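Local atomic coordinates of phosphoserine phosphatase (Thermococcus onnurineus, PDB entry 4AP9), a protein that probably hydrolyses L-phosphoserine to L-serine, the last step of serine biosynthesis, as a magnesium-dependent phosphatase of the haloacid dehalogenase superfamily. Residues K10-D15 and L154-G159; F23-E28 and G103-V108; E76-S81 and E107-F112; R139-F144 and A163-R168. All coordinates share one frame; numbering follows the deposited sequence.

The four contacts form two close pairs on a Rossmann-like haloacid dehalogenase core, bridged where Gly103 of interaction 2 packs on Lys141 of interaction 4. Interaction 1 joins two central strands of the sheet, 11-15 and 153-157. Interaction 4, centred about 11 Å away, packs the helices before and after strand 153-157, and a salt bridge from Asp15 to Lys141 links the two. Interactions 2 and 3, centres about 9 Å apart, share Glu107 and Val108 in the loop after strand 97-102. Along the chain both lie between the two strands of interaction 1. Interactions 3 and 4 lie farthest apart, about 23 Å between centres. One bound sulfonate ligand meets interaction 4, near the end of strand 11-15.

Interaction 1 of 4, residues K10-D15 and L154-G159; sequences KVAVID and LAMGDG
Val11 and Leu154 begin a parallel pairing of strands 11-15 and 154-157, whose axes come within 4.7 Å of each other and diverge by only 14°. Four backbone hydrogen bonds alternate along it. Leu154 N gives to Val11 O at 2.8 Å, Val13 N to Leu154 O, Met156 N to Val13 O, and Asp15 N closes the series on Met156 O at 2.9 Å. Three of the accepting carbonyls are also approached by a CA-H: Leu154 O by Ala12 CA at 3.3 Å, Val13 O by Ala155 CA, and Met156 O by Ile14 CA. Each of these buried oxygens is thus met by two donors from the facing strand.

The apolar contacts lie on the face that carries Ala12, Ile14, Leu154 and Met156. Met156, a selenomethionine, bends at chi3 (-77°), which folds its methyl group back across the neighbouring strand. There CE packs 3.7 Å from Ala12 CB and 3.6 Å from Ile14 CG1. Leu91 of helix 82-93 packs on this same cluster. Val13 and Ala155 point to the other face, where Val13 meets Met165.

At the C-terminal end Asp15 CB lies 3.9 Å from Gly157 CA, and a side chain on the glycine would crowd it. The carboxylate of Asp15 turns to Lys141, its salt-bridge partner. Strand 97-102 pairs with the far edge of 11-15, and 171-175 with that of 153-157. This is the centre of a Rossmann-like haloacid dehalogenase sheet, in which the aspartate of the first sequence motif is expected at the end of the first core strand, where Asp15 stands.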
# COMPACT_ATOMS: atom_id res chain seq x y z
N LYS A 10 -13.01 14.90 -12.37
CA LYS A 10 -13.84 13.83 -11.81
C LYS A 10 -14.50 13.06 -12.94
O LYS A 10 -14.83 13.63 -13.98
CB LYS A 10 -14.89 14.39 -10.84
CG LYS A 10 -15.79 15.49 -11.41
CD LYS A 10 -16.43 16.30 -10.28
CE LYS A 10 -17.18 17.50 -10.81
NZ LYS A 10 -16.30 18.36 -11.62
N VAL A 11 -14.69 11.76 -12.72
CA VAL A 11 -15.15 10.87 -13.76
C VAL A 11 -16.60 10.50 -13.53
O VAL A 11 -16.99 10.13 -12.43
CB VAL A 11 -14.27 9.62 -13.83
CG1 VAL A 11 -14.81 8.64 -14.86
CG2 VAL A 11 -12.84 10.03 -14.16
N ALA A 12 -17.40 10.67 -14.57
CA ALA A 12 -18.79 10.23 -14.57
C ALA A 12 -18.85 8.95 -15.39
O ALA A 12 -18.69 8.99 -16.62
CB ALA A 12 -19.68 11.30 -15.18
N VAL A 13 -19.05 7.82 -14.73
CA VAL A 13 -19.16 6.52 -15.42
C VAL A 13 -20.63 6.19 -15.57
O VAL A 13 -21.38 6.20 -14.58
CB VAL A 13 -18.47 5.39 -14.63
CG1 VAL A 13 -18.60 4.04 -15.35
CG2 VAL A 13 -16.99 5.71 -14.41
N ILE A 14 -21.04 5.91 -16.80
CA ILE A 14 -22.40 5.46 -17.06
C ILE A 14 -22.42 4.03 -17.60
O ILE A 14 -21.85 3.76 -18.66
CB ILE A 14 -23.13 6.37 -18.08
CG1 ILE A 14 -23.12 7.83 -17.60
CG2 ILE A 14 -24.57 5.88 -18.30
CD1 ILE A 14 -23.52 8.80 -18.67
N ASP A 15 -23.08 3.13 -16.87
CA ASP A 15 -23.36 1.79 -17.38
C ASP A 15 -24.54 1.94 -18.34
O ASP A 15 -25.63 2.28 -17.90
CB ASP A 15 -23.69 0.84 -16.23
CG ASP A 15 -23.75 -0.61 -16.66
OD1 ASP A 15 -23.11 -0.96 -17.67
OD2 ASP A 15 -24.45 -1.41 -15.99
N LEU A 154 -18.28 9.47 -10.05
CA LEU A 154 -19.73 9.38 -9.91
C LEU A 154 -20.16 8.27 -10.87
O LEU A 154 -19.87 8.33 -12.06
CB LEU A 154 -20.37 10.70 -10.32
CG LEU A 154 -21.87 10.69 -10.62
CD1 LEU A 154 -22.67 10.41 -9.34
CD2 LEU A 154 -22.26 12.02 -11.23
N ALA A 155 -20.85 7.25 -10.35
CA ALA A 155 -21.30 6.15 -11.18
C ALA A 155 -22.81 6.19 -11.30
O ALA A 155 -23.51 6.50 -10.34
CB ALA A 155 -20.86 4.82 -10.59
N MSE A 156 -23.29 5.92 -12.51
CA MSE A 156 -24.71 5.84 -12.78
C MSE A 156 -24.93 4.50 -13.47
O MSE A 156 -24.14 4.10 -14.34
CB MSE A 156 -25.14 6.99 -13.69
CG MSE A 156 -25.10 8.34 -12.99
SE MSE A 156 -24.83 9.83 -14.21
CE MSE A 156 -22.90 9.60 -14.47
N GLY A 157 -25.96 3.78 -13.08
CA GLY A 157 -26.22 2.50 -13.72
C GLY A 157 -27.57 1.94 -13.37
O GLY A 157 -28.29 2.51 -12.54
N ASP A 158 -27.91 0.82 -14.00
CA ASP A 158 -29.17 0.13 -13.78
C ASP A 158 -28.92 -1.37 -13.80
O ASP A 158 -27.81 -1.85 -13.56
CB ASP A 158 -30.07 0.30 -15.02
CG ASP A 158 -31.18 -0.74 -15.10
OD1 ASP A 158 -32.11 -0.65 -14.27
OD2 ASP A 158 -31.16 -1.63 -15.98
N GLY A 159 -29.97 -2.11 -14.12
CA GLY A 159 -30.02 -3.52 -13.86
C GLY A 159 -28.82 -4.40 -14.14
O GLY A 159 -28.69 -5.44 -13.53

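Interaction 2 of 4, residues F23-E28 and G103-V108; sequences FEFWRE and GSFEEV
Phe25 holds CG anti to its backbone nitrogen (chi1 176°), while Phe105 has CG beside the nitrogen and anti to the carbonyl carbon (chi1 -60°); these two settings swing the rings into a T-shaped, edge-to-face stack. The stack joins the first turn of helix 25-33, which probably opens the helical cap inserted after the first sequence motif in this branch of the haloacid dehalogenase family, to the loop following core strand 97-102.

Phe105 presents its edge to a face of Phe25, with centroids 5.1 Å apart and planes at 67°. The closest atoms are Phe25 CE2 and Phe105 CE2, at 3.5 Å. Val108 adds a second partner: its CG2 lies 4.0 Å from Phe25 CD1, and its other methyl, CG1, reaches Phe23 CE2 at 3.6 Å. Near the base of the Phe25 side chain, Ser104 OG lies 3.7 Å from Phe25 CB. Shortening Phe25 to an alanine would probably open a gap between helix and loop, leaving the Phe105 edge without a face to meet and Val108 CG2 without its ring partner.

Trp26 completes the aromatic group. One face of its indole is covered over the centre by Phe25 CD2, and its CZ2 comes up to the edge of Phe105. Behind this buried cluster, Ile38 of helix 36-47 packs on Trp26, and Ala124 of strand 118-127 on Phe105. The polar end of the indole is satisfied through a water, which accepts from Trp26 NE1 at 3.1 Å and donates to Gly103 O at 2.9 Å.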
# COMPACT_ATOMS: atom_id res chain seq x y z
N PHE A 23 -32.49 -1.21 -24.74
CA PHE A 23 -32.12 -2.39 -25.54
C PHE A 23 -31.33 -3.41 -24.72
O PHE A 23 -30.38 -3.07 -24.01
CB PHE A 23 -31.33 -2.02 -26.81
CG PHE A 23 -30.95 -3.22 -27.62
CD1 PHE A 23 -31.92 -3.96 -28.28
CD2 PHE A 23 -29.63 -3.64 -27.69
CE1 PHE A 23 -31.57 -5.09 -29.02
CE2 PHE A 23 -29.28 -4.77 -28.42
CZ PHE A 23 -30.25 -5.48 -29.09
N GLU A 24 -31.76 -4.66 -24.80
CA GLU A 24 -31.12 -5.75 -24.08
C GLU A 24 -30.74 -6.86 -25.04
O GLU A 24 -31.57 -7.69 -25.40
CB GLU A 24 -32.06 -6.27 -23.00
CG GLU A 24 -32.28 -5.26 -21.91
CD GLU A 24 -33.15 -5.79 -20.80
OE1 GLU A 24 -32.63 -6.54 -19.94
OE2 GLU A 24 -34.35 -5.47 -20.80
N PHE A 25 -29.47 -6.87 -25.46
CA PHE A 25 -28.99 -7.82 -26.47
C PHE A 25 -29.41 -9.28 -26.25
O PHE A 25 -29.80 -9.97 -27.20
CB PHE A 25 -27.46 -7.76 -26.56
CG PHE A 25 -26.87 -8.77 -27.50
CD1 PHE A 25 -26.81 -8.52 -28.86
CD2 PHE A 25 -26.35 -9.96 -27.02
CE1 PHE A 25 -26.26 -9.45 -29.73
CE2 PHE A 25 -25.79 -10.90 -27.89
CZ PHE A 25 -25.75 -10.64 -29.25
N TRP A 26 -29.30 -9.78 -25.03
CA TRP A 26 -29.64 -11.19 -24.81
C TRP A 26 -31.14 -11.50 -24.92
O TRP A 26 -31.52 -12.59 -25.40
CB TRP A 26 -29.01 -11.73 -23.50
CG TRP A 26 -27.50 -11.81 -23.58
CD1 TRP A 26 -26.59 -11.07 -22.87
CD2 TRP A 26 -26.72 -12.66 -24.46
NE1 TRP A 26 -25.30 -11.42 -23.23
CE2 TRP A 26 -25.36 -12.38 -24.20
CE3 TRP A 26 -27.05 -13.62 -25.41
CZ2 TRP A 26 -24.32 -13.04 -24.87
CZ3 TRP A 26 -26.01 -14.27 -26.08
CH2 TRP A 26 -24.67 -13.97 -25.81
N ARG A 27 -31.99 -10.56 -24.51
CA ARG A 27 -33.43 -10.71 -24.69
C ARG A 27 -33.76 -10.67 -26.18
O ARG A 27 -34.63 -11.40 -26.65
CB ARG A 27 -34.20 -9.62 -23.94
CG ARG A 27 -33.95 -9.67 -22.44
CD ARG A 27 -34.85 -8.74 -21.65
NE ARG A 27 -34.43 -8.68 -20.25
CZ ARG A 27 -34.77 -9.58 -19.32
NH1 ARG A 27 -35.53 -10.62 -19.63
NH2 ARG A 27 -34.33 -9.43 -18.07
N GLU A 28 -33.06 -9.83 -26.92
CA GLU A 28 -33.22 -9.81 -28.38
C GLU A 28 -32.75 -11.11 -29.03
O GLU A 28 -33.39 -11.64 -29.95
CB GLU A 28 -32.51 -8.60 -28.98
CG GLU A 28 -32.64 -8.47 -30.49
CD GLU A 28 -34.04 -8.11 -30.97
OE1 GLU A 28 -34.95 -7.95 -30.13
OE2 GLU A 28 -34.22 -7.97 -32.20
N GLY A 103 -21.13 -4.35 -20.36
CA GLY A 103 -20.66 -5.72 -20.48
C GLY A 103 -21.15 -6.38 -21.76
O GLY A 103 -20.81 -7.54 -22.04
N SER A 104 -21.95 -5.65 -22.53
CA SER A 104 -22.40 -6.12 -23.83
C SER A 104 -21.39 -5.72 -24.90
O SER A 104 -20.33 -5.15 -24.59
CB SER A 104 -23.72 -5.45 -24.25
OG SER A 104 -24.30 -6.13 -25.37
N PHE A 105 -21.74 -6.00 -26.16
CA PHE A 105 -20.82 -5.85 -27.29
C PHE A 105 -20.65 -4.45 -27.88
O PHE A 105 -21.63 -3.78 -28.19
CB PHE A 105 -21.29 -6.84 -28.37
CG PHE A 105 -21.29 -8.27 -27.92
CD1 PHE A 105 -20.13 -9.02 -27.93
CD2 PHE A 105 -22.46 -8.89 -27.50
CE1 PHE A 105 -20.12 -10.32 -27.51
CE2 PHE A 105 -22.46 -10.20 -27.08
CZ PHE A 105 -21.29 -10.92 -27.08
N GLU A 106 -19.41 -4.01 -28.04
CA GLU A 106 -19.13 -2.72 -28.65
C GLU A 106 -19.74 -2.61 -30.04
O GLU A 106 -20.13 -1.52 -30.47
CB GLU A 106 -17.61 -2.48 -28.76
CG GLU A 106 -16.96 -2.11 -27.43
CD GLU A 106 -15.59 -1.47 -27.59
OE1 GLU A 106 -15.11 -1.38 -28.75
OE2 GLU A 106 -15.00 -1.06 -26.56
N GLU A 107 -19.82 -3.74 -30.74
CA GLU A 107 -20.27 -3.78 -32.12
C GLU A 107 -21.75 -3.40 -32.19
O GLU A 107 -22.20 -2.71 -33.11
CB GLU A 107 -20.00 -5.16 -32.73
CG GLU A 107 -18.49 -5.56 -32.80
CD GLU A 107 -17.97 -6.29 -31.54
OE1 GLU A 107 -18.62 -6.24 -30.48
OE2 GLU A 107 -16.92 -6.96 -31.64
N VAL A 108 -22.50 -3.85 -31.19
CA VAL A 108 -23.92 -3.53 -31.09
C VAL A 108 -24.17 -2.14 -30.48
O VAL A 108 -25.13 -1.45 -30.85
CB VAL A 108 -24.63 -4.61 -30.27
CG1 VAL A 108 -26.05 -4.21 -29.98
CG2 VAL A 108 -24.60 -5.92 -31.03
O HOH W 1 -22.88 -9.51 -22.64

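Interaction 3 of 4, residues E76-S81 and E107-F112; sequences EKVNVS and EVLEPF
Val78 is the knot of this contact, pressing both of its methyl groups into the turn formed by residues 108-112. With CG1 anti to the backbone nitrogen (chi1 177°), that methyl meets two rings at once: it lies 3.4 Å from Phe112 CE2 and 3.7 Å from Pro111 CG, with Leu109 CD2 a little farther off. The other methyl, CG2, rests against the backbone, 3.6 Å from Val108 O, and also touches Val108 CG1. The proline ring crosses the Val78 side chain at about a right angle, and its CG comes within 3.3 Å of Val78 O. Val80 packs closely too, its CG2 3.3 Å from Pro111 O and 4.0 Å from Phe112 CD1. The turn carries its own backbone bond, from Phe112 N to Leu109 O, at 2.9 Å.

Toward solvent the packing thins out. Asn79, between the two valines, points its CB away from the turn, and its backbone O meets Phe112 CZ loosely, at 4.0 Å; Pro111 stays partly exposed. The contact is van der Waals throughout, methyl and ring carbons meeting one another and backbone oxygens.

From the turn, Glu110 forms a salt bridge with Arg75; from the other segment, Lys77 forms one with Glu28. The valine end continues inward onto Phe23, while Phe112 reaches Leu100 of strand 97-102 and Phe119 of strand 118-127. Ser81 then caps helix 82-93, so the contact lies where the chain passes from helix 68-73 to 82-93, against the loop joining two strands of the core sheet.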
# COMPACT_ATOMS: atom_id res chain seq x y z
N GLU A 76 -29.62 -1.58 -34.96
CA GLU A 76 -30.78 -0.80 -35.37
C GLU A 76 -31.74 -0.49 -34.21
O GLU A 76 -32.52 0.45 -34.28
CB GLU A 76 -31.50 -1.51 -36.52
CG GLU A 76 -30.65 -1.59 -37.78
CD GLU A 76 -31.27 -2.41 -38.87
OE1 GLU A 76 -32.43 -2.85 -38.71
OE2 GLU A 76 -30.60 -2.63 -39.91
N LYS A 77 -31.67 -1.29 -33.15
CA LYS A 77 -32.51 -1.08 -31.98
C LYS A 77 -31.81 -0.24 -30.92
O LYS A 77 -32.35 0.01 -29.85
CB LYS A 77 -32.94 -2.42 -31.38
CG LYS A 77 -34.06 -3.11 -32.15
CD LYS A 77 -34.71 -4.22 -31.32
CE LYS A 77 -35.86 -4.87 -32.05
NZ LYS A 77 -36.70 -5.70 -31.13
N VAL A 78 -30.61 0.21 -31.23
CA VAL A 78 -29.82 1.01 -30.31
C VAL A 78 -29.70 2.42 -30.87
O VAL A 78 -29.14 2.61 -31.95
CB VAL A 78 -28.40 0.43 -30.17
CG1 VAL A 78 -27.55 1.30 -29.25
CG2 VAL A 78 -28.47 -1.02 -29.67
N ASN A 79 -30.24 3.40 -30.16
CA ASN A 79 -30.20 4.77 -30.65
C ASN A 79 -29.87 5.75 -29.52
O ASN A 79 -30.30 5.55 -28.39
CB ASN A 79 -31.54 5.14 -31.31
CG ASN A 79 -32.00 4.08 -32.32
OD1 ASN A 79 -31.48 4.01 -33.44
ND2 ASN A 79 -32.97 3.25 -31.93
N VAL A 80 -29.08 6.77 -29.83
CA VAL A 80 -28.80 7.84 -28.87
C VAL A 80 -29.98 8.80 -28.82
O VAL A 80 -30.15 9.61 -29.73
CB VAL A 80 -27.55 8.61 -29.26
CG1 VAL A 80 -27.26 9.71 -28.25
CG2 VAL A 80 -26.37 7.66 -29.39
N SER A 81 -30.77 8.72 -27.76
CA SER A 81 -31.95 9.58 -27.62
C SER A 81 -31.55 11.01 -27.26
O SER A 81 -30.43 11.25 -26.81
CB SER A 81 -32.87 9.02 -26.54
OG SER A 81 -32.28 9.15 -25.26
N GLU A 107 -19.82 -3.74 -30.74
CA GLU A 107 -20.27 -3.78 -32.12
C GLU A 107 -21.75 -3.40 -32.19
O GLU A 107 -22.20 -2.71 -33.11
CB GLU A 107 -20.00 -5.16 -32.73
CG GLU A 107 -18.49 -5.56 -32.80
CD GLU A 107 -17.97 -6.29 -31.54
OE1 GLU A 107 -18.62 -6.24 -30.48
OE2 GLU A 107 -16.92 -6.96 -31.64
N VAL A 108 -22.50 -3.85 -31.19
CA VAL A 108 -23.92 -3.53 -31.09
C VAL A 108 -24.17 -2.14 -30.48
O VAL A 108 -25.13 -1.45 -30.85
CB VAL A 108 -24.63 -4.61 -30.27
CG1 VAL A 108 -26.05 -4.21 -29.98
CG2 VAL A 108 -24.60 -5.92 -31.03
N LEU A 109 -23.30 -1.72 -29.57
CA LEU A 109 -23.48 -0.44 -28.89
C LEU A 109 -22.74 0.68 -29.61
O LEU A 109 -22.51 1.76 -29.07
CB LEU A 109 -23.04 -0.53 -27.43
CG LEU A 109 -23.93 -1.42 -26.56
CD1 LEU A 109 -23.37 -1.54 -25.14
CD2 LEU A 109 -25.37 -0.90 -26.53
N GLU A 110 -22.38 0.41 -30.85
CA GLU A 110 -21.66 1.36 -31.68
C GLU A 110 -22.23 2.79 -31.68
O GLU A 110 -21.47 3.77 -31.71
CB GLU A 110 -21.53 0.79 -33.09
CG GLU A 110 -20.66 1.60 -34.01
CD GLU A 110 -21.43 2.69 -34.70
OE1 GLU A 110 -22.68 2.69 -34.61
OE2 GLU A 110 -20.78 3.56 -35.33
N PRO A 111 -23.57 2.94 -31.65
CA PRO A 111 -24.08 4.31 -31.63
C PRO A 111 -23.55 5.18 -30.47
O PRO A 111 -23.52 6.41 -30.59
CB PRO A 111 -25.61 4.12 -31.54
CG PRO A 111 -25.86 2.78 -32.16
CD PRO A 111 -24.64 1.94 -31.79
N PHE A 112 -23.13 4.55 -29.38
CA PHE A 112 -22.64 5.28 -28.20
C PHE A 112 -21.13 5.46 -28.21
O PHE A 112 -20.57 6.07 -27.31
CB PHE A 112 -23.03 4.52 -26.93
CG PHE A 112 -24.50 4.48 -26.67
CD1 PHE A 112 -25.15 5.59 -26.17
CD2 PHE A 112 -25.23 3.32 -26.91
CE1 PHE A 112 -26.51 5.56 -25.92
CE2 PHE A 112 -26.58 3.29 -26.66
CZ PHE A 112 -27.22 4.41 -26.16

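Interaction 4 of 4, residues R139-F144 and A163-R168; sequences RDKGEF and AKMFER. With 1PS (3-pyridinium-1-ylpropane-1-sulfonate), chain F.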
# COMPACT_ATOMS: atom_id res chain seq x y z
N ARG A 139 -12.66 -7.68 -16.21
CA ARG A 139 -13.13 -8.79 -15.38
C ARG A 139 -14.59 -8.58 -15.02
O ARG A 139 -15.42 -9.49 -15.15
CB ARG A 139 -12.31 -8.86 -14.09
CG ARG A 139 -12.68 -10.01 -13.17
CD ARG A 139 -11.87 -9.89 -11.88
NE ARG A 139 -12.01 -11.05 -11.02
CZ ARG A 139 -12.16 -10.98 -9.70
NH1 ARG A 139 -12.19 -9.79 -9.10
NH2 ARG A 139 -12.29 -12.09 -8.99
N ASP A 140 -14.89 -7.37 -14.56
CA ASP A 140 -16.24 -6.93 -14.22
C ASP A 140 -16.20 -5.40 -14.09
O ASP A 140 -15.12 -4.80 -14.15
CB ASP A 140 -16.74 -7.57 -12.91
CG ASP A 140 -15.82 -7.30 -11.72
OD1 ASP A 140 -15.66 -6.12 -11.32
OD2 ASP A 140 -15.27 -8.26 -11.15
N LYS A 141 -17.36 -4.76 -13.93
CA LYS A 141 -17.40 -3.30 -13.96
C LYS A 141 -16.67 -2.64 -12.79
O LYS A 141 -16.07 -1.57 -12.96
CB LYS A 141 -18.84 -2.79 -14.08
CG LYS A 141 -19.44 -3.12 -15.44
CD LYS A 141 -20.96 -3.14 -15.41
CE LYS A 141 -21.52 -3.60 -16.76
NZ LYS A 141 -23.02 -3.71 -16.77
N GLY A 142 -16.71 -3.26 -11.62
CA GLY A 142 -15.92 -2.76 -10.51
C GLY A 142 -14.43 -2.78 -10.83
O GLY A 142 -13.71 -1.81 -10.55
N GLU A 143 -13.96 -3.89 -11.40
CA GLU A 143 -12.54 -4.00 -11.72
C GLU A 143 -12.17 -2.94 -12.73
O GLU A 143 -11.11 -2.31 -12.63
CB GLU A 143 -12.19 -5.38 -12.28
CG GLU A 143 -12.06 -6.46 -11.24
CD GLU A 143 -11.09 -6.09 -10.14
OE1 GLU A 143 -9.89 -5.91 -10.41
OE2 GLU A 143 -11.55 -5.97 -8.99
N PHE A 144 -13.05 -2.71 -13.70
CA PHE A 144 -12.79 -1.71 -14.72
C PHE A 144 -12.60 -0.32 -14.12
O PHE A 144 -11.74 0.45 -14.56
CB PHE A 144 -13.89 -1.66 -15.77
CG PHE A 144 -13.67 -0.60 -16.80
CD1 PHE A 144 -12.66 -0.73 -17.74
CD2 PHE A 144 -14.45 0.55 -16.82
CE1 PHE A 144 -12.44 0.26 -18.69
CE2 PHE A 144 -14.23 1.54 -17.77
CZ PHE A 144 -13.23 1.38 -18.70
N ALA A 163 -23.19 -4.30 -6.77
CA ALA A 163 -22.53 -3.63 -5.66
C ALA A 163 -21.05 -3.42 -5.95
O ALA A 163 -20.45 -2.46 -5.50
CB ALA A 163 -22.71 -4.42 -4.37
N LYS A 164 -20.46 -4.34 -6.70
CA LYS A 164 -19.03 -4.27 -6.99
C LYS A 164 -18.69 -2.96 -7.70
O LYS A 164 -17.72 -2.28 -7.38
CB LYS A 164 -18.59 -5.46 -7.85
CG LYS A 164 -17.08 -5.68 -7.93
CD LYS A 164 -16.74 -7.09 -8.39
CE LYS A 164 -15.25 -7.39 -8.20
NZ LYS A 164 -14.89 -8.84 -8.42
N MSE A 165 -19.52 -2.59 -8.67
CA MSE A 165 -19.29 -1.36 -9.41
C MSE A 165 -19.50 -0.14 -8.53
O MSE A 165 -18.67 0.77 -8.50
CB MSE A 165 -20.20 -1.28 -10.63
CG MSE A 165 -19.86 -0.11 -11.51
SE MSE A 165 -21.20 0.25 -12.88
CE MSE A 165 -20.47 1.86 -13.57
N PHE A 166 -20.59 -0.13 -7.78
CA PHE A 166 -20.92 1.04 -6.98
C PHE A 166 -19.98 1.22 -5.78
O PHE A 166 -19.76 2.34 -5.32
CB PHE A 166 -22.38 1.00 -6.53
CG PHE A 166 -23.34 1.37 -7.60
CD1 PHE A 166 -23.40 2.68 -8.08
CD2 PHE A 166 -24.20 0.43 -8.14
CE1 PHE A 166 -24.29 3.03 -9.07
CE2 PHE A 166 -25.10 0.78 -9.13
CZ PHE A 166 -25.15 2.09 -9.60
N GLU A 167 -19.43 0.12 -5.27
CA GLU A 167 -18.46 0.20 -4.18
C GLU A 167 -17.26 1.05 -4.58
O GLU A 167 -16.63 1.69 -3.74
CB GLU A 167 -17.99 -1.20 -3.76
CG GLU A 167 -18.61 -1.72 -2.46
CD GLU A 167 -18.06 -3.10 -2.07
OE1 GLU A 167 -17.62 -3.85 -2.97
OE2 GLU A 167 -18.07 -3.42 -0.86
N ARG A 168 -16.96 1.05 -5.88
CA ARG A 168 -15.83 1.78 -6.42
C ARG A 168 -16.12 3.27 -6.53
O ARG A 168 -15.21 4.08 -6.57
CB ARG A 168 -15.46 1.22 -7.80
CG ARG A 168 -14.61 -0.03 -7.75
CD ARG A 168 -13.17 0.42 -7.64
NE ARG A 168 -12.29 -0.56 -7.04
CZ ARG A 168 -11.07 -0.26 -6.62
NH1 ARG A 168 -10.62 1.00 -6.76
NH2 ARG A 168 -10.29 -1.19 -6.08
N1 1PS F . -23.90 -8.64 -12.29
C1 1PS F . -24.01 -9.73 -11.53
C2 1PS F . -25.23 -10.07 -10.95
C3 1PS F . -24.96 -7.85 -12.52
C4 1PS F . -26.20 -8.12 -11.97
C5 1PS F . -26.35 -9.26 -11.17
C6 1PS F . -22.63 -8.34 -12.89
C7 1PS F . -22.65 -7.01 -13.56
C8 1PS F . -22.07 -7.07 -14.95
S1 1PS F . -20.30 -7.04 -14.84
O1 1PS F . -19.78 -6.47 -16.09
O2 1PS F . -19.78 -8.39 -14.74
O3 1PS F . -19.95 -6.32 -13.65
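Asp140 takes a salt bridge from Lys164, NZ to OD2 at 2.8 Å, approached on the syn side and 30° out of the carboxylate plane. It is also the N-cap of helix 141-145: chi1 of 57° folds the carboxylate back over the helix start, where OD1 accepts from Glu143 N at 2.8 Å. At this capped helix end sits the ligand's sulfonate, with Lys141 N giving an almost straight bond (176°) to 1PS O3 at 3.0 Å, consistent with a phosphate site of the haloacid dehalogenase fold. The extended Lys141 chain runs past the sulfonate and brings NZ to Asp15 and Tyr160 O. With an alanine in place of Asp140, Glu143 N would probably lose its cap and the Lys164 ammonium its carboxylate mate.

Arg139 NH1 stands 2.9 Å from Lys164 NZ, two like-charged donors beside the carboxylate, while Arg139 NE bonds to the backbone O of Asp170 of a neighbouring subunit.

The helices meet at Gly142, whose CA is 3.8 Å from Met165 CA; a side chain there would collide with Lys164 CG. Met165 CG packs on Lys141 CB at 3.9 Å, and Arg168 CG comes within 3.4 Å of Gly142 O.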